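Local coordinates for DNA mismatch repair protein PMS1 (Saccharomyces cerevisiae, PDB 3H4L) that probably binds and hydrolyses ATP through a GHKL-type ATPase domain while acting in DNA mismatch repair, at residues B[50-55]-B[169-174]; B[177-182]-B[218-223]; B[191-196]-B[201-206]. One frame throughout, in Å; residues are numbered along the deposited sequence.

The three contacts lie round helix 167-184 and the edge of the large mixed sheet, beside the second subunit. Centre to centre, contacts 1 and 3 are about 11 Å apart, contacts 2 and 3 about 14 Å, and contacts 1 and 2 about 17 Å. Contacts 1 and 2 both draw on helix 167-184, contact 1 on its N-terminal half and contact 2 farther along. Contact 3 is the hairpin that follows this helix, and it is nested in the loop that contact 2 closes. Contact 1 reaches back to the turn between strands 44-50 and 56-61, and touches contact 3 through Tyr-52 and Asn-194. All three touch the second subunit, and contact 3 directly binds an ATP analogue at that interface.

Contact 1. Residues B[50-55]-B[169-174]; sequences KDYGLE and RQFTKC
Tyr-52 and Phe-171 form a T-shaped aromatic pair that makes up the whole of this small contact. The evidence is direct: the ring planes stand at 75° to one another, and the centroids are 4.7 Å apart. Tyrosine supplies the edge and phenylalanine the face. Tyr-52 CD1 lies 3.4 Å above the plane of the Phe-171 ring and over its centre, so it is almost equally far from all six ring carbons, with CG at 3.5 Å. The neighbouring edge atom, Tyr-52 CE1, lies over the same face, nearer its CE2 side, 3.6 Å from Phe-171 CE2. CG anti to the backbone N (chi1 -170°) carries the phenylalanine ring out from its helix toward the turn at 50-55, and chi2 of 72° presents its face.

No hydrogen bond crosses between the segments; within the turn, Lys-50 O accepts two backbone donors from opposite faces of its carbonyl plane, Gly-53 N at 3.1 Å and Glu-55 N. This double grip closes the tight connection in which Tyr-52 has a positive phi, and Gly-53 takes a backbone shape that would press any CB against the preceding carbonyl.

The turn joins strands 44-50 and 56-61 of the ATPase sheet, and the pair seats it on the N-terminal half of helix 167-184. Phe-49 adds a second edge-to-face partner for Phe-171, while Phe-167 of the same helix also touches Tyr-52. Arg-98 of the second subunit, part of the nucleotide pocket, packs on both aromatic residues, placing the contact between the strand turn, the helix and the neighbouring subunit.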
loop_
_atom_site.group_PDB
_atom_site.type_symbol
_atom_site.label_atom_id
_atom_site.label_comp_id
_atom_site.label_asym_id
_atom_site.label_seq_id
_atom_site.Cartn_x
_atom_site.Cartn_y
_atom_site.Cartn_z
ATOM N N LYS B 50 -10.423 0.857 1.137
ATOM C CA LYS B 50 -10.876 -0.247 0.300
ATOM C C LYS B 50 -10.972 0.325 -1.106
ATOM O O LYS B 50 -11.650 1.323 -1.352
ATOM C CB LYS B 50 -12.202 -0.817 0.777
ATOM C CG LYS B 50 -12.036 -1.688 2.016
ATOM C CD LYS B 50 -13.189 -2.678 2.197
ATOM C CE LYS B 50 -13.008 -3.495 3.479
ATOM N NZ LYS B 50 -14.105 -4.488 3.687
ATOM N N ASP B 51 -10.239 -0.302 -2.016
ATOM C CA ASP B 51 -10.146 0.126 -3.402
ATOM C C ASP B 51 -9.816 1.618 -3.460
ATOM O O ASP B 51 -10.515 2.413 -4.090
ATOM C CB ASP B 51 -11.429 -0.183 -4.177
ATOM C CG ASP B 51 -11.231 -0.083 -5.698
ATOM O OD1 ASP B 51 -10.123 -0.388 -6.190
ATOM O OD2 ASP B 51 -12.187 0.285 -6.413
ATOM N N TYR B 52 -8.733 1.979 -2.778
ATOM C CA TYR B 52 -8.232 3.352 -2.731
ATOM C C TYR B 52 -9.196 4.443 -2.263
ATOM O O TYR B 52 -8.954 5.620 -2.499
ATOM C CB TYR B 52 -7.657 3.714 -4.100
ATOM C CG TYR B 52 -6.327 3.043 -4.365
ATOM C CD1 TYR B 52 -5.213 3.361 -3.595
ATOM C CD2 TYR B 52 -6.185 2.067 -5.351
ATOM C CE1 TYR B 52 -3.993 2.730 -3.793
ATOM C CE2 TYR B 52 -4.958 1.423 -5.557
ATOM C CZ TYR B 52 -3.870 1.766 -4.769
ATOM O OH TYR B 52 -2.647 1.161 -4.940
ATOM N N GLY B 53 -10.270 4.062 -1.582
ATOM C CA GLY B 53 -11.225 5.053 -1.115
ATOM C C GLY B 53 -12.559 4.962 -1.832
ATOM O O GLY B 53 -13.599 5.366 -1.296
ATOM N N LEU B 54 -12.531 4.436 -3.050
ATOM C CA LEU B 54 -13.747 4.282 -3.847
ATOM C C LEU B 54 -14.803 3.495 -3.090
ATOM O O LEU B 54 -15.981 3.823 -3.141
ATOM C CB LEU B 54 -13.434 3.565 -5.161
ATOM C CG LEU B 54 -12.455 4.330 -6.049
ATOM C CD1 LEU B 54 -11.914 3.428 -7.130
ATOM C CD2 LEU B 54 -13.160 5.545 -6.626
ATOM N N GLU B 55 -14.370 2.456 -2.385
ATOM C CA GLU B 55 -15.270 1.608 -1.614
ATOM C C GLU B 55 -15.471 2.162 -0.208
ATOM O O GLU B 55 -16.599 2.310 0.261
ATOM C CB GLU B 55 -14.698 0.186 -1.542
ATOM C CG GLU B 55 -15.486 -0.800 -0.695
ATOM C CD GLU B 55 -16.866 -1.101 -1.250
ATOM O OE1 GLU B 55 -17.178 -0.658 -2.384
ATOM O OE2 GLU B 55 -17.643 -1.796 -0.553
ATOM N N ARG B 169 -4.880 9.885 -8.520
ATOM C CA ARG B 169 -4.275 11.156 -8.141
ATOM C C ARG B 169 -4.804 11.572 -6.772
ATOM O O ARG B 169 -4.038 12.032 -5.915
ATOM C CB ARG B 169 -4.587 12.238 -9.184
ATOM N N GLN B 170 -6.110 11.400 -6.568
ATOM C CA GLN B 170 -6.752 11.762 -5.307
ATOM C C GLN B 170 -6.079 11.085 -4.122
ATOM O O GLN B 170 -5.819 11.716 -3.098
ATOM C CB GLN B 170 -8.231 11.370 -5.325
ATOM C CG GLN B 170 -8.980 11.646 -4.003
ATOM C CD GLN B 170 -9.136 13.127 -3.707
ATOM O OE1 GLN B 170 -9.161 13.542 -2.548
ATOM N NE2 GLN B 170 -9.252 13.931 -4.753
ATOM N N PHE B 171 -5.810 9.790 -4.268
ATOM C CA PHE B 171 -5.179 9.026 -3.206
ATOM C C PHE B 171 -3.823 9.624 -2.880
ATOM O O PHE B 171 -3.517 9.893 -1.720
ATOM C CB PHE B 171 -5.005 7.576 -3.626
ATOM C CG PHE B 171 -4.585 6.668 -2.505
ATOM C CD1 PHE B 171 -5.482 6.320 -1.504
ATOM C CD2 PHE B 171 -3.300 6.140 -2.467
ATOM C CE1 PHE B 171 -5.109 5.453 -0.487
ATOM C CE2 PHE B 171 -2.916 5.273 -1.456
ATOM C CZ PHE B 171 -3.817 4.924 -0.464
ATOM N N THR B 172 -3.005 9.842 -3.897
ATOM C CA THR B 172 -1.701 10.419 -3.639
ATOM C C THR B 172 -1.887 11.761 -2.937
ATOM O O THR B 172 -1.121 12.097 -2.038
ATOM C CB THR B 172 -0.885 10.638 -4.935
ATOM O OG1 THR B 172 -0.853 9.422 -5.696
ATOM C CG2 THR B 172 0.551 11.032 -4.587
ATOM N N LYS B 173 -2.896 12.535 -3.332
ATOM C CA LYS B 173 -3.107 13.816 -2.662
ATOM C C LYS B 173 -3.434 13.532 -1.200
ATOM O O LYS B 173 -2.951 14.207 -0.287
ATOM C CB LYS B 173 -4.265 14.595 -3.275
ATOM C CG LYS B 173 -4.626 15.818 -2.442
ATOM C CD LYS B 173 -5.898 16.518 -2.900
ATOM C CE LYS B 173 -6.139 17.761 -2.051
ATOM N NZ LYS B 173 -7.457 18.398 -2.314
ATOM N N CYS B 174 -4.260 12.518 -0.993
ATOM C CA CYS B 174 -4.662 12.113 0.333
ATOM C C CYS B 174 -3.492 11.509 1.118
ATOM O O CYS B 174 -3.436 11.605 2.341
ATOM C CB CYS B 174 -5.789 11.103 0.206
ATOM S SG CYS B 174 -6.359 10.463 1.762
#

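Contact 2. Residues B[177-182]-B[218-223]; sequences VIQGYA and SSVFGA
Gln-179 meets Val-220 and Phe-221 in a buried helix-to-helix packing, in which the long helix 167-184 touches the C-terminal end of helix 213-221. The closest approach of the backbones is at Gln-179 and Val-220, whose CA atoms are 6.6 Å apart, and no hydrogen bond links the two segments.

The apolar part rests on Val-220. Its two methyls divide the work: CG1 lies against the aliphatic stem of Gln-179, 3.6 Å from CG and little farther from CB, while CG2 faces Ala-182 CB one turn along, at a looser 4.3 Å. With CG1 anti to the backbone N (chi1 164°), that methyl is set against glutamine and the other is left for alanine. Val-220 CG2 and Gln-179 CG also border Leu-205, so the hairpin that precedes helix 213-221 adjoins the same apolar patch.

The amide-to-ring part lies farther out. Beyond CG the chain of Gln-179 is extended, which brings its amide to the CE1 and CZ atoms of Phe-221, where the two side chains cross at about a right angle. The planes of amide and ring are 46° apart, neither stacked nor perpendicular, and Gln-179 NE2 is 3.7 Å from Phe-221 CE1.

After Phe-221 the chain leaves the helical conformation at Gly-222, which has a positive phi. The second subunit closes on this helix end: its His-78 packs on Gln-179 and is hydrogen-bonded through ND1 to Val-220 O. Within the short helix, Val-220 CG1 also sits 3.4 Å above one face of the Phe-221 ring, displaced toward the rim.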
loop_
_atom_site.group_PDB
_atom_site.type_symbol
_atom_site.label_atom_id
_atom_site.label_comp_id
_atom_site.label_asym_id
_atom_site.label_seq_id
_atom_site.Cartn_x
_atom_site.Cartn_y
_atom_site.Cartn_z
ATOM N N VAL B 177 -1.194 14.246 2.597
ATOM C CA VAL B 177 -1.753 14.758 3.830
ATOM C C VAL B 177 -1.538 13.788 4.985
ATOM O O VAL B 177 -1.348 14.210 6.125
ATOM C CB VAL B 177 -3.250 15.023 3.672
ATOM C CG1 VAL B 177 -3.921 15.135 5.039
ATOM C CG2 VAL B 177 -3.450 16.285 2.871
ATOM N N ILE B 178 -1.580 12.490 4.709
ATOM C CA ILE B 178 -1.371 11.541 5.790
ATOM C C ILE B 178 0.103 11.607 6.203
ATOM O O ILE B 178 0.430 11.509 7.394
ATOM C CB ILE B 178 -1.783 10.097 5.377
ATOM C CG1 ILE B 178 -3.309 9.975 5.376
ATOM C CG2 ILE B 178 -1.209 9.084 6.351
ATOM C CD1 ILE B 178 -3.834 8.638 4.865
ATOM N N GLN B 179 0.990 11.805 5.228
ATOM C CA GLN B 179 2.417 11.912 5.527
ATOM C C GLN B 179 2.651 13.115 6.440
ATOM O O GLN B 179 3.460 13.046 7.381
ATOM C CB GLN B 179 3.228 12.053 4.235
ATOM C CG GLN B 179 3.128 10.831 3.321
ATOM C CD GLN B 179 3.731 11.063 1.950
ATOM O OE1 GLN B 179 3.451 12.066 1.301
ATOM N NE2 GLN B 179 4.553 10.126 1.495
ATOM N N GLY B 180 1.924 14.206 6.185
ATOM C CA GLY B 180 2.064 15.394 7.012
ATOM C C GLY B 180 1.748 15.135 8.484
ATOM O O GLY B 180 2.492 15.529 9.381
ATOM N N TYR B 181 0.639 14.458 8.743
ATOM C CA TYR B 181 0.255 14.168 10.111
ATOM C C TYR B 181 1.256 13.229 10.783
ATOM O O TYR B 181 1.562 13.365 11.968
ATOM C CB TYR B 181 -1.128 13.518 10.134
ATOM C CG TYR B 181 -2.310 14.461 10.001
ATOM C CD1 TYR B 181 -2.723 15.244 11.077
ATOM C CD2 TYR B 181 -3.059 14.513 8.815
ATOM C CE1 TYR B 181 -3.849 16.044 10.988
ATOM C CE2 TYR B 181 -4.182 15.308 8.715
ATOM C CZ TYR B 181 -4.578 16.072 9.806
ATOM O OH TYR B 181 -5.716 16.858 9.722
ATOM N N ALA B 182 1.770 12.274 10.018
ATOM C CA ALA B 182 2.701 11.287 10.555
ATOM C C ALA B 182 4.093 11.820 10.855
ATOM O O ALA B 182 4.757 11.351 11.782
ATOM C CB ALA B 182 2.806 10.103 9.602
ATOM N N SER B 218 12.327 9.464 7.628
ATOM C CA SER B 218 13.028 8.333 7.032
ATOM C C SER B 218 12.111 7.149 6.724
ATOM O O SER B 218 12.350 6.400 5.769
ATOM C CB SER B 218 14.178 7.884 7.937
ATOM O OG SER B 218 15.316 8.705 7.726
ATOM N N SER B 219 11.073 6.981 7.536
ATOM C CA SER B 219 10.113 5.905 7.333
ATOM C C SER B 219 9.182 6.302 6.196
ATOM O O SER B 219 8.934 5.531 5.269
ATOM C CB SER B 219 9.280 5.683 8.595
ATOM O OG SER B 219 10.113 5.430 9.706
ATOM N N VAL B 220 8.685 7.527 6.275
ATOM C CA VAL B 220 7.746 8.055 5.305
ATOM C C VAL B 220 8.333 8.393 3.936
ATOM O O VAL B 220 7.599 8.458 2.957
ATOM C CB VAL B 220 7.020 9.300 5.915
ATOM C CG1 VAL B 220 6.320 10.112 4.842
ATOM C CG2 VAL B 220 6.015 8.838 6.969
ATOM N N PHE B 221 9.644 8.589 3.849
ATOM C CA PHE B 221 10.246 8.938 2.564
ATOM C C PHE B 221 11.511 8.165 2.219
ATOM O O PHE B 221 12.301 8.604 1.382
ATOM C CB PHE B 221 10.554 10.430 2.525
ATOM C CG PHE B 221 9.338 11.302 2.413
ATOM C CD1 PHE B 221 8.639 11.392 1.215
ATOM C CD2 PHE B 221 8.904 12.058 3.498
ATOM C CE1 PHE B 221 7.535 12.225 1.100
ATOM C CE2 PHE B 221 7.799 12.893 3.390
ATOM C CZ PHE B 221 7.115 12.977 2.190
ATOM N N GLY B 222 11.695 7.016 2.865
ATOM C CA GLY B 222 12.860 6.190 2.609
ATOM C C GLY B 222 14.161 6.897 2.928
ATOM O O GLY B 222 14.156 8.020 3.442
ATOM N N ALA B 223 15.274 6.233 2.608
ATOM C CA ALA B 223 16.617 6.756 2.847
ATOM C C ALA B 223 16.903 8.042 2.076
ATOM O O ALA B 223 17.769 8.831 2.463
ATOM C CB ALA B 223 17.649 5.701 2.491
#

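Contact 3. Residues B[191-196]-B[201-206]. With ANP (phosphoaminophosphonic acid-adenylate ester), chain C.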
loop_
_atom_site.group_PDB
_atom_site.type_symbol
_atom_site.label_atom_id
_atom_site.label_comp_id
_atom_site.label_asym_id
_atom_site.label_seq_id
_atom_site.Cartn_x
_atom_site.Cartn_y
_atom_site.Cartn_z
ATOM N N SER B 191 -0.612 3.862 10.658
ATOM C CA SER B 191 -0.550 2.685 9.802
ATOM C C SER B 191 -1.588 2.887 8.712
ATOM O O SER B 191 -2.719 3.275 8.984
ATOM C CB SER B 191 -0.891 1.426 10.585
ATOM O OG SER B 191 0.032 1.230 11.629
ATOM N N VAL B 192 -1.211 2.632 7.474
ATOM C CA VAL B 192 -2.151 2.806 6.388
ATOM C C VAL B 192 -2.056 1.661 5.409
ATOM O O VAL B 192 -0.984 1.363 4.867
ATOM C CB VAL B 192 -1.889 4.117 5.629
ATOM C CG1 VAL B 192 -2.905 4.274 4.504
ATOM C CG2 VAL B 192 -1.962 5.308 6.602
ATOM N N TRP B 193 -3.187 1.012 5.185
ATOM C CA TRP B 193 -3.241 -0.099 4.252
ATOM C C TRP B 193 -4.311 0.182 3.207
ATOM O O TRP B 193 -5.200 1.016 3.407
ATOM C CB TRP B 193 -3.634 -1.401 4.950
ATOM C CG TRP B 193 -2.906 -1.754 6.193
ATOM C CD1 TRP B 193 -3.118 -1.253 7.449
ATOM C CD2 TRP B 193 -1.940 -2.790 6.332
ATOM N NE1 TRP B 193 -2.344 -1.928 8.363
ATOM C CE2 TRP B 193 -1.609 -2.874 7.700
ATOM C CE3 TRP B 193 -1.315 -3.659 5.427
ATOM C CZ2 TRP B 193 -0.687 -3.805 8.191
ATOM C CZ3 TRP B 193 -0.399 -4.586 5.912
ATOM C CH2 TRP B 193 -0.090 -4.649 7.282
ATOM N N ASN B 194 -4.214 -0.528 2.091
ATOM C CA ASN B 194 -5.207 -0.428 1.045
ATOM C C ASN B 194 -5.557 -1.848 0.679
ATOM O O ASN B 194 -4.682 -2.629 0.293
ATOM C CB ASN B 194 -4.686 0.274 -0.199
ATOM C CG ASN B 194 -5.711 0.263 -1.317
ATOM O OD1 ASN B 194 -6.875 0.631 -1.101
ATOM N ND2 ASN B 194 -5.302 -0.167 -2.509
ATOM N N ILE B 195 -6.831 -2.189 0.814
ATOM C CA ILE B 195 -7.286 -3.523 0.475
ATOM C C ILE B 195 -7.796 -3.480 -0.956
ATOM O O ILE B 195 -8.760 -2.774 -1.250
ATOM C CB ILE B 195 -8.390 -3.968 1.428
ATOM C CG1 ILE B 195 -7.787 -4.181 2.822
ATOM C CG2 ILE B 195 -9.048 -5.234 0.913
ATOM C CD1 ILE B 195 -8.813 -4.344 3.907
ATOM N N THR B 196 -7.130 -4.228 -1.842
ATOM C CA THR B 196 -7.492 -4.251 -3.260
ATOM C C THR B 196 -8.691 -5.141 -3.535
ATOM O O THR B 196 -8.903 -6.150 -2.862
ATOM C CB THR B 196 -6.325 -4.741 -4.157
ATOM O OG1 THR B 196 -6.261 -6.173 -4.127
ATOM C CG2 THR B 196 -5.008 -4.168 -3.674
ATOM N N LYS B 201 -4.095 -7.036 0.865
ATOM C CA LYS B 201 -3.949 -6.072 1.949
ATOM C C LYS B 201 -2.557 -5.500 1.706
ATOM O O LYS B 201 -1.546 -6.077 2.112
ATOM C CB LYS B 201 -4.015 -6.781 3.307
ATOM C CG LYS B 201 -3.997 -5.865 4.524
ATOM C CD LYS B 201 -3.868 -6.692 5.805
ATOM C CE LYS B 201 -3.928 -5.844 7.074
ATOM N NZ LYS B 201 -5.272 -5.239 7.307
ATOM N N ASN B 202 -2.520 -4.369 1.014
ATOM C CA ASN B 202 -1.268 -3.719 0.660
ATOM C C ASN B 202 -0.900 -2.638 1.671
ATOM O O ASN B 202 -1.619 -1.635 1.818
ATOM C CB ASN B 202 -1.421 -3.127 -0.736
ATOM C CG ASN B 202 -0.122 -3.093 -1.503
ATOM O OD1 ASN B 202 0.809 -3.850 -1.208
ATOM N ND2 ASN B 202 -0.057 -2.229 -2.513
ATOM N N LEU B 203 0.207 -2.843 2.383
ATOM C CA LEU B 203 0.620 -1.856 3.364
ATOM C C LEU B 203 1.067 -0.628 2.596
ATOM O O LEU B 203 1.800 -0.737 1.612
ATOM C CB LEU B 203 1.761 -2.374 4.229
ATOM C CG LEU B 203 2.319 -1.332 5.207
ATOM C CD1 LEU B 203 1.354 -1.118 6.352
ATOM C CD2 LEU B 203 3.648 -1.805 5.740
ATOM N N ILE B 204 0.608 0.537 3.040
ATOM C CA ILE B 204 0.942 1.792 2.386
ATOM C C ILE B 204 1.929 2.642 3.189
ATOM O O ILE B 204 2.908 3.134 2.633
ATOM C CB ILE B 204 -0.326 2.627 2.128
ATOM C CG1 ILE B 204 -1.341 1.812 1.317
ATOM C CG2 ILE B 204 0.038 3.902 1.407
ATOM C CD1 ILE B 204 -0.901 1.460 -0.090
ATOM N N LEU B 205 1.674 2.811 4.488
ATOM C CA LEU B 205 2.549 3.617 5.347
ATOM C C LEU B 205 2.541 3.146 6.799
ATOM O O LEU B 205 1.547 2.590 7.283
ATOM C CB LEU B 205 2.137 5.097 5.283
ATOM C CG LEU B 205 2.792 6.162 6.181
ATOM C CD1 LEU B 205 2.656 7.544 5.523
ATOM C CD2 LEU B 205 2.141 6.172 7.565
ATOM N N SER B 206 3.656 3.376 7.492
ATOM C CA SER B 206 3.769 2.994 8.893
ATOM C C SER B 206 4.884 3.717 9.636
ATOM O O SER B 206 6.001 3.834 9.132
ATOM C CB SER B 206 3.999 1.490 9.019
ATOM O OG SER B 206 4.054 1.116 10.384
HETATM P PG ANP C . 3.494 -6.124 -3.353
HETATM O O1G ANP C . 4.773 -6.078 -4.059
HETATM O O2G ANP C . 2.512 -6.962 -4.008
HETATM O O3G ANP C . 3.601 -6.491 -1.909
HETATM P PB ANP C . 2.899 -3.620 -4.644
HETATM O O1B ANP C . 1.983 -2.499 -4.318
HETATM O O2B ANP C . 2.674 -4.252 -5.940
HETATM N N3B ANP C . 2.896 -4.624 -3.387
HETATM P PA ANP C . 5.559 -2.981 -5.709
HETATM O O1A ANP C . 5.688 -4.311 -6.291
HETATM O O2A ANP C . 6.769 -2.290 -5.200
HETATM O O3A ANP C . 4.378 -3.013 -4.612
HETATM O "O5'" ANP C . 5.130 -1.900 -6.838
HETATM C "C5'" ANP C . 4.057 -1.075 -6.480
HETATM C "C4'" ANP C . 3.359 0.003 -7.236
HETATM O "O4'" ANP C . 4.007 0.262 -8.485
HETATM C "C3'" ANP C . 2.094 -0.722 -7.513
HETATM O "O3'" ANP C . 1.228 -0.646 -6.364
HETATM C "C2'" ANP C . 1.637 -0.092 -8.822
HETATM O "O2'" ANP C . 0.817 1.032 -8.551
HETATM C "C1'" ANP C . 2.998 0.215 -9.494
HETATM N N9 ANP C . 3.495 -0.762 -10.509
HETATM C C8 ANP C . 4.596 -1.615 -10.512
HETATM N N7 ANP C . 4.757 -2.357 -11.564
HETATM C C5 ANP C . 3.687 -1.978 -12.352
HETATM C C6 ANP C . 3.201 -2.377 -13.654
HETATM N N6 ANP C . 3.843 -3.286 -14.385
HETATM N N1 ANP C . 2.049 -1.797 -14.192
HETATM C C2 ANP C . 1.364 -0.851 -13.467
HETATM N N3 ANP C . 1.741 -0.413 -12.230
HETATM C C4 ANP C . 2.884 -1.009 -11.724
#
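Val-192 O is gripped by two backbone amides, Ile-204 N at 2.6 Å and Leu-205 N at 3.1 Å, both in its carbonyl plane. This is the signature of a classic beta bulge, here in the antiparallel hairpin of strands 189-195 and 200-206, and it shifts the register by one residue between Val-192 and Trp-193. Reciprocal bonds complete the pairing: Val-192 N donates to Leu-205 O, and Asn-194 and Asn-202 exchange two bonds between their backbones.

The side-chain part centres on Trp-193, whose indole is sandwiched. Lys-201 CE stands over the centre of the six-membered ring on one face, and Leu-203 CD1 is 3.5 Å from that ring's centroid on the opposite face; both are CH-pi contacts. Lys-201 is extended until chi4 bends it (68°), bringing NZ over the five-membered ring, 4.2 Å from its centroid, as a cation-pi pair. An alanine in place of Trp-193 would probably leave the ammonium without its pi partner and open a gap between the lysine and leucine chains.

On the sheet face that carries Val-192 and Asn-194, Val-192 CG1 packs against Ile-204 CB of the bulge, and Asn-194 OD1 is hydrogen-bonded to Tyr-52 N. Strand 200-206 pairs in parallel with a strand of the second subunit, so the sheet runs on across the interface. The nucleotide analogue met here is also held by Asn-36 and Asp-61 of that subunit. Asn-202 therefore reaches the other subunit's ligand with both ends of its amide: OD1 accepts from the bridging imido nitrogen N3B at 3.1 Å, and ND2 donates to the beta-phosphate oxygen O1B at 2.7 Å.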